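Local coordinates for beta-N-acetylhexosaminidase (Beutenbergia cavernae, PDB 5BU9), which probably hydrolyses terminal non-reducing N-acetyl-D-hexosamine residues from N-acetyl-beta-D-hexosaminides, as a member of glycosyl hydrolase family 3, at residues L5-E8 with Q9-G12; W279-A282 with D283-I286; P302-A305 with A306-A310. One frame throughout, in Å; residues are numbered along the deposited sequence.

Contact 1: L5-E8 with Q9-G12; sequences LSLE and QRVG
Ser-6 and Gln-9 bond to each other in both directions. The backbone N of Ser-6 donates to Gln-9 OE1 at 2.9 Å, nearly straight at 164° although tilted somewhat out of the amide plane, and Gln-9 N donates back to Ser-6 OG at 3.2 Å. With chi1 at 62°, OG sits between its own N and carbonyl carbon and is swung over the first turn, where it meets the N-H of Gln-9. The amide of Gln-9 is held at its other end as well, because NE2 bonds to Glu-67 O. This reciprocal pair is a capping box: Ser-6 is the N-cap of helix 7-12, the first helix of the chain, and two N-H groups at the helix start are satisfied. Regular helical bonds follow, among them Val-11 N to Leu-7 O at 3.0 Å.

Arg-10 carries the remaining polar side-chain bonds. Its chain bends at chi3, bringing NH1 to Leu-5 O at 2.9 Å near the guanidinium plane, but the bond is weak, with an angle of 129°. The stronger partner is Asp-327 of helix 320-336, which forms a salt bridge with NE. Leu-7 CA lies over one guanidinium face, off centre.

Carbon-to-carbon packing completes the turn. Leu-5 CB rests 3.6 Å from Arg-10 CG and 3.7 Å from Gln-9 CB, while Leu-7 CD1 approaches Val-11 CG2 at 4.2 Å.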
# COMPACT_ATOMS: atom_id res chain seq x y z
N LEU A 5 -22.78 6.67 3.30
CA LEU A 5 -22.02 7.72 2.68
C LEU A 5 -22.67 8.13 1.36
O LEU A 5 -23.33 7.32 0.73
CB LEU A 5 -20.58 7.25 2.47
CG LEU A 5 -19.66 7.40 3.68
CD1 LEU A 5 -20.28 6.87 4.94
CD2 LEU A 5 -18.35 6.68 3.38
N SER A 6 -22.52 9.39 0.97
CA SER A 6 -22.92 9.84 -0.36
C SER A 6 -21.99 9.20 -1.39
O SER A 6 -20.92 8.70 -1.03
CB SER A 6 -22.81 11.35 -0.46
OG SER A 6 -21.44 11.71 -0.25
N LEU A 7 -22.38 9.23 -2.66
CA LEU A 7 -21.47 8.79 -3.73
C LEU A 7 -20.07 9.39 -3.58
O LEU A 7 -19.09 8.67 -3.63
CB LEU A 7 -22.02 9.16 -5.11
CG LEU A 7 -21.05 8.75 -6.21
CD1 LEU A 7 -20.78 7.25 -6.17
CD2 LEU A 7 -21.65 9.14 -7.53
N GLU A 8 -20.00 10.72 -3.37
CA GLU A 8 -18.73 11.45 -3.29
C GLU A 8 -17.89 10.89 -2.14
O GLU A 8 -16.69 10.64 -2.30
CB GLU A 8 -18.97 12.96 -3.08
CG GLU A 8 -19.43 13.73 -4.31
CD GLU A 8 -20.91 13.50 -4.65
OE1 GLU A 8 -21.32 13.92 -5.75
OE2 GLU A 8 -21.66 12.89 -3.83
N GLN A 9 -18.53 10.67 -1.00
CA GLN A 9 -17.84 10.16 0.16
C GLN A 9 -17.37 8.71 -0.04
O GLN A 9 -16.30 8.35 0.45
CB GLN A 9 -18.73 10.28 1.39
CG GLN A 9 -18.92 11.72 1.85
CD GLN A 9 -20.05 11.84 2.83
OE1 GLN A 9 -20.93 10.99 2.84
NE2 GLN A 9 -20.04 12.87 3.67
N ARG A 10 -18.14 7.89 -0.76
CA ARG A 10 -17.71 6.51 -1.01
C ARG A 10 -16.49 6.48 -1.92
O ARG A 10 -15.50 5.80 -1.63
CB ARG A 10 -18.85 5.67 -1.60
CG ARG A 10 -20.02 5.49 -0.64
CD ARG A 10 -20.98 4.36 -1.05
NE ARG A 10 -21.56 4.51 -2.39
CZ ARG A 10 -22.65 5.23 -2.69
NH1 ARG A 10 -23.30 5.91 -1.77
NH2 ARG A 10 -23.09 5.27 -3.94
N VAL A 11 -16.53 7.24 -3.01
CA VAL A 11 -15.37 7.41 -3.86
C VAL A 11 -14.17 7.88 -3.01
O VAL A 11 -13.07 7.33 -3.11
CB VAL A 11 -15.65 8.38 -4.99
CG1 VAL A 11 -14.36 8.70 -5.71
CG2 VAL A 11 -16.63 7.78 -5.94
N GLY A 12 -14.41 8.87 -2.15
CA GLY A 12 -13.37 9.40 -1.30
C GLY A 12 -12.70 8.32 -0.49
O GLY A 12 -11.49 8.36 -0.28

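Contact 2: W279-A282 with D283-I286; sequences WSPA and DRAI
Arg-284 reaches back along the first turn of helix 281-291 to grip the carbonyl of Trp-279, just ahead of the N-cap residue Ser-280. The cap itself is made by Ser-280 OG, which accepts from Asp-283 N at 3.0 Å in a nearly straight bond.

From its root outward, the arginine runs along the polypeptide that leads into the helix. CB lies against Pro-281 O. Arg-284 CG, set anti to the carbonyl carbon by chi1 of -61°, is thereby directed back over the residues before the helix, 3.3 Å from Ser-280 O and near CB of Trp-279; the indole ring of that residue leads away to an edge-to-face stack with Phe-246. CD continues past Ser-280 O. Beyond it the guanidinium turns side-on to its target: Arg-284 NE and Arg-284 NH2 both donate to Trp-279 O, each at 2.9 Å. That oxygen lies close to the guanidinium plane, yet the two donors reach it differently, NH2 almost in line with the C=O bond and NE from above the carbonyl plane. Pro-281 N covers one guanidinium face, toward its rim, and the proline ring runs alongside, with Pro-281 CD 3.8 Å from Arg-284 NH2. The remaining nitrogen, NH1, is bonded to Val-270 O, so the group ties the start of the helix to the loop after strand 264-267. A leucine here would probably leave the carbonyls of Trp-279 and Val-270 without their arginine donors and let the entry to the helix shift.

On the cap side, the carboxylate of Asp-283 takes a water-mediated route back to the backbone: one water accepts from Ser-280 N at 3.1 Å and donates to Asp-283 OD2.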
# COMPACT_ATOMS: atom_id res chain seq x y z
N TRP A 279 -0.44 7.50 -18.71
CA TRP A 279 -1.88 7.66 -18.48
C TRP A 279 -2.16 8.92 -17.69
O TRP A 279 -1.37 9.28 -16.81
CB TRP A 279 -2.44 6.45 -17.71
CG TRP A 279 -2.39 5.18 -18.50
CD1 TRP A 279 -3.39 4.66 -19.32
CD2 TRP A 279 -1.31 4.23 -18.54
NE1 TRP A 279 -2.97 3.47 -19.87
CE2 TRP A 279 -1.70 3.18 -19.42
CE3 TRP A 279 -0.03 4.18 -17.95
CZ2 TRP A 279 -0.88 2.10 -19.69
CZ3 TRP A 279 0.79 3.07 -18.22
CH2 TRP A 279 0.36 2.05 -19.09
N SER A 280 -3.26 9.59 -17.99
CA SER A 280 -3.67 10.74 -17.21
C SER A 280 -3.89 10.30 -15.75
O SER A 280 -4.17 9.13 -15.47
CB SER A 280 -4.96 11.34 -17.80
OG SER A 280 -6.06 10.55 -17.39
N PRO A 281 -3.80 11.24 -14.81
CA PRO A 281 -4.11 10.87 -13.42
C PRO A 281 -5.50 10.25 -13.28
O PRO A 281 -5.67 9.31 -12.52
CB PRO A 281 -4.03 12.19 -12.69
CG PRO A 281 -2.98 13.00 -13.51
CD PRO A 281 -3.28 12.62 -14.93
N ALA A 282 -6.48 10.80 -13.98
CA ALA A 282 -7.84 10.28 -13.94
C ALA A 282 -7.87 8.83 -14.42
O ALA A 282 -8.43 7.96 -13.74
CB ALA A 282 -8.74 11.15 -14.81
N ASP A 283 -7.20 8.54 -15.54
CA ASP A 283 -7.18 7.13 -16.03
C ASP A 283 -6.44 6.18 -15.10
O ASP A 283 -6.84 5.01 -14.98
CB ASP A 283 -6.58 7.03 -17.43
CG ASP A 283 -7.51 7.56 -18.50
OD1 ASP A 283 -8.69 7.85 -18.17
OD2 ASP A 283 -7.07 7.69 -19.67
N ARG A 284 -5.39 6.64 -14.43
CA ARG A 284 -4.72 5.76 -13.46
C ARG A 284 -5.71 5.27 -12.41
O ARG A 284 -5.74 4.07 -12.06
CB ARG A 284 -3.56 6.48 -12.78
CG ARG A 284 -2.49 6.93 -13.72
CD ARG A 284 -1.48 7.78 -13.03
NE ARG A 284 -0.98 8.75 -13.99
CZ ARG A 284 -0.34 9.86 -13.68
NH1 ARG A 284 -0.04 10.15 -12.40
NH2 ARG A 284 0.01 10.68 -14.64
N ALA A 285 -6.50 6.20 -11.89
CA ALA A 285 -7.44 5.84 -10.83
C ALA A 285 -8.52 4.90 -11.38
O ALA A 285 -8.85 3.86 -10.77
CB ALA A 285 -8.07 7.11 -10.22
N ILE A 286 -9.06 5.26 -12.54
CA ILE A 286 -10.16 4.51 -13.13
C ILE A 286 -9.71 3.10 -13.49
O ILE A 286 -10.41 2.13 -13.15
CB ILE A 286 -10.73 5.26 -14.35
CG1 ILE A 286 -11.56 6.45 -13.86
CG2 ILE A 286 -11.63 4.32 -15.17
CD1 ILE A 286 -11.85 7.46 -14.95
O HOH W 1 -4.85 8.51 -20.39

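Contact 3: P302-A305 with A306-A310; sequences PSIA and AEMVA
Ile-304 meets the side chains of Glu-307 and Met-308 where a short 3-10 turn, 302-304, runs into helix 305-318. The helix follows strand 296-298 of the TIM-type barrel of this glycosidase family. At the start of the second segment a water accepts from Ala-306 N at 2.9 Å and donates to Pro-302 O, bridging a first-turn N-H of the helix to the turn before it.

Glu-307 repeats the device with its side chain added. A second water accepts from its N and donates to both Ser-303 O and Glu-307 OE2, the last at 2.8 Å. Chi1 of 83° turns the side chain back over the preceding turn, and from there the chain, extended beyond CG, carries Glu-307 OE2 back alongside Ile-304, with Ile-304 CG2 4.0 Å away.

Met-308, a selenomethionine, donates from its N to Ile-304 O at 3.3 Å and only weakly to Ala-305 O. Its side chain leaves toward the barrel strands, meeting Val-296 and Val-298, and SE packs on Ile-304 CG1 at 4.0 Å.

Val-309 makes a regular helical bond, N to Ala-305 O at 2.9 Å and 171°, and its CG2 lies 3.4 Å from the same oxygen.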
# COMPACT_ATOMS: atom_id res chain seq x y z
N PRO A 302 0.63 14.68 -4.12
CA PRO A 302 -0.78 14.75 -3.73
C PRO A 302 -1.56 15.83 -4.50
O PRO A 302 -2.78 15.87 -4.43
CB PRO A 302 -0.74 15.06 -2.22
CG PRO A 302 0.66 15.66 -1.98
CD PRO A 302 1.57 15.13 -3.07
N SER A 303 -0.88 16.67 -5.29
CA SER A 303 -1.61 17.75 -5.97
C SER A 303 -2.59 17.24 -6.99
O SER A 303 -3.48 17.98 -7.38
CB SER A 303 -0.66 18.76 -6.65
OG SER A 303 -0.07 18.19 -7.81
N ILE A 304 -2.45 15.99 -7.44
CA ILE A 304 -3.37 15.48 -8.46
C ILE A 304 -4.51 14.63 -7.87
O ILE A 304 -5.34 14.13 -8.59
CB ILE A 304 -2.63 14.69 -9.53
CG1 ILE A 304 -1.87 13.52 -8.90
CG2 ILE A 304 -1.69 15.64 -10.35
CD1 ILE A 304 -1.12 12.71 -9.88
N ALA A 305 -4.56 14.48 -6.55
CA ALA A 305 -5.61 13.69 -5.95
C ALA A 305 -7.00 14.27 -6.27
O ALA A 305 -7.91 13.52 -6.59
CB ALA A 305 -5.41 13.59 -4.44
N ALA A 306 -7.16 15.58 -6.17
CA ALA A 306 -8.47 16.22 -6.37
C ALA A 306 -9.07 15.86 -7.71
O ALA A 306 -10.23 15.45 -7.78
CB ALA A 306 -8.36 17.77 -6.23
N GLU A 307 -8.30 16.03 -8.79
CA GLU A 307 -8.85 15.76 -10.12
C GLU A 307 -9.10 14.25 -10.36
O GLU A 307 -9.98 13.89 -11.15
CB GLU A 307 -7.94 16.32 -11.19
CG GLU A 307 -6.79 15.39 -11.55
CD GLU A 307 -5.65 16.13 -12.21
OE1 GLU A 307 -5.26 15.78 -13.35
OE2 GLU A 307 -5.16 17.09 -11.57
N MSE A 308 -8.36 13.37 -9.67
CA MSE A 308 -8.59 11.93 -9.81
C MSE A 308 -9.89 11.56 -9.14
O MSE A 308 -10.69 10.79 -9.68
CB MSE A 308 -7.45 11.13 -9.20
CG MSE A 308 -6.15 11.32 -9.94
SE MSE A 308 -4.60 10.60 -8.97
CE MSE A 308 -4.99 8.76 -9.08
N VAL A 309 -10.09 12.09 -7.95
CA VAL A 309 -11.34 11.86 -7.23
C VAL A 309 -12.50 12.32 -8.09
O VAL A 309 -13.49 11.61 -8.23
CB VAL A 309 -11.34 12.56 -5.85
CG1 VAL A 309 -12.74 12.56 -5.25
CG2 VAL A 309 -10.36 11.85 -4.91
N ALA A 310 -12.37 13.51 -8.69
CA ALA A 310 -13.50 14.08 -9.44
C ALA A 310 -13.81 13.22 -10.65
O ALA A 310 -14.97 13.02 -11.00
CB ALA A 310 -13.20 15.50 -9.89
O HOH W 2 -5.37 17.39 -4.70
O HOH W 3 -5.93 17.78 -9.01

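Overall arrangement
Along the chain the three contacts come in series, each at or near the start of a helix: 7-12, 281-291 and 305-318. Contact 3 lies between the others, its centre about 10 Å from that of contact 2 and about 14 Å from that of contact 1, and touches both. Pro-281 and Ala-285 of contact 2 pack on Met-308, and Val-11 CG1 of contact 1 meets Val-309 O at 3.9 Å. Contacts 1 and 2 do not touch, with nearest atoms about 8 Å apart. Strand 15-20, which follows helix 7-12, pairs in parallel with strand 296-298, so the first and last barrel strands meet beneath helix 305-318, consistent with closure of the barrel.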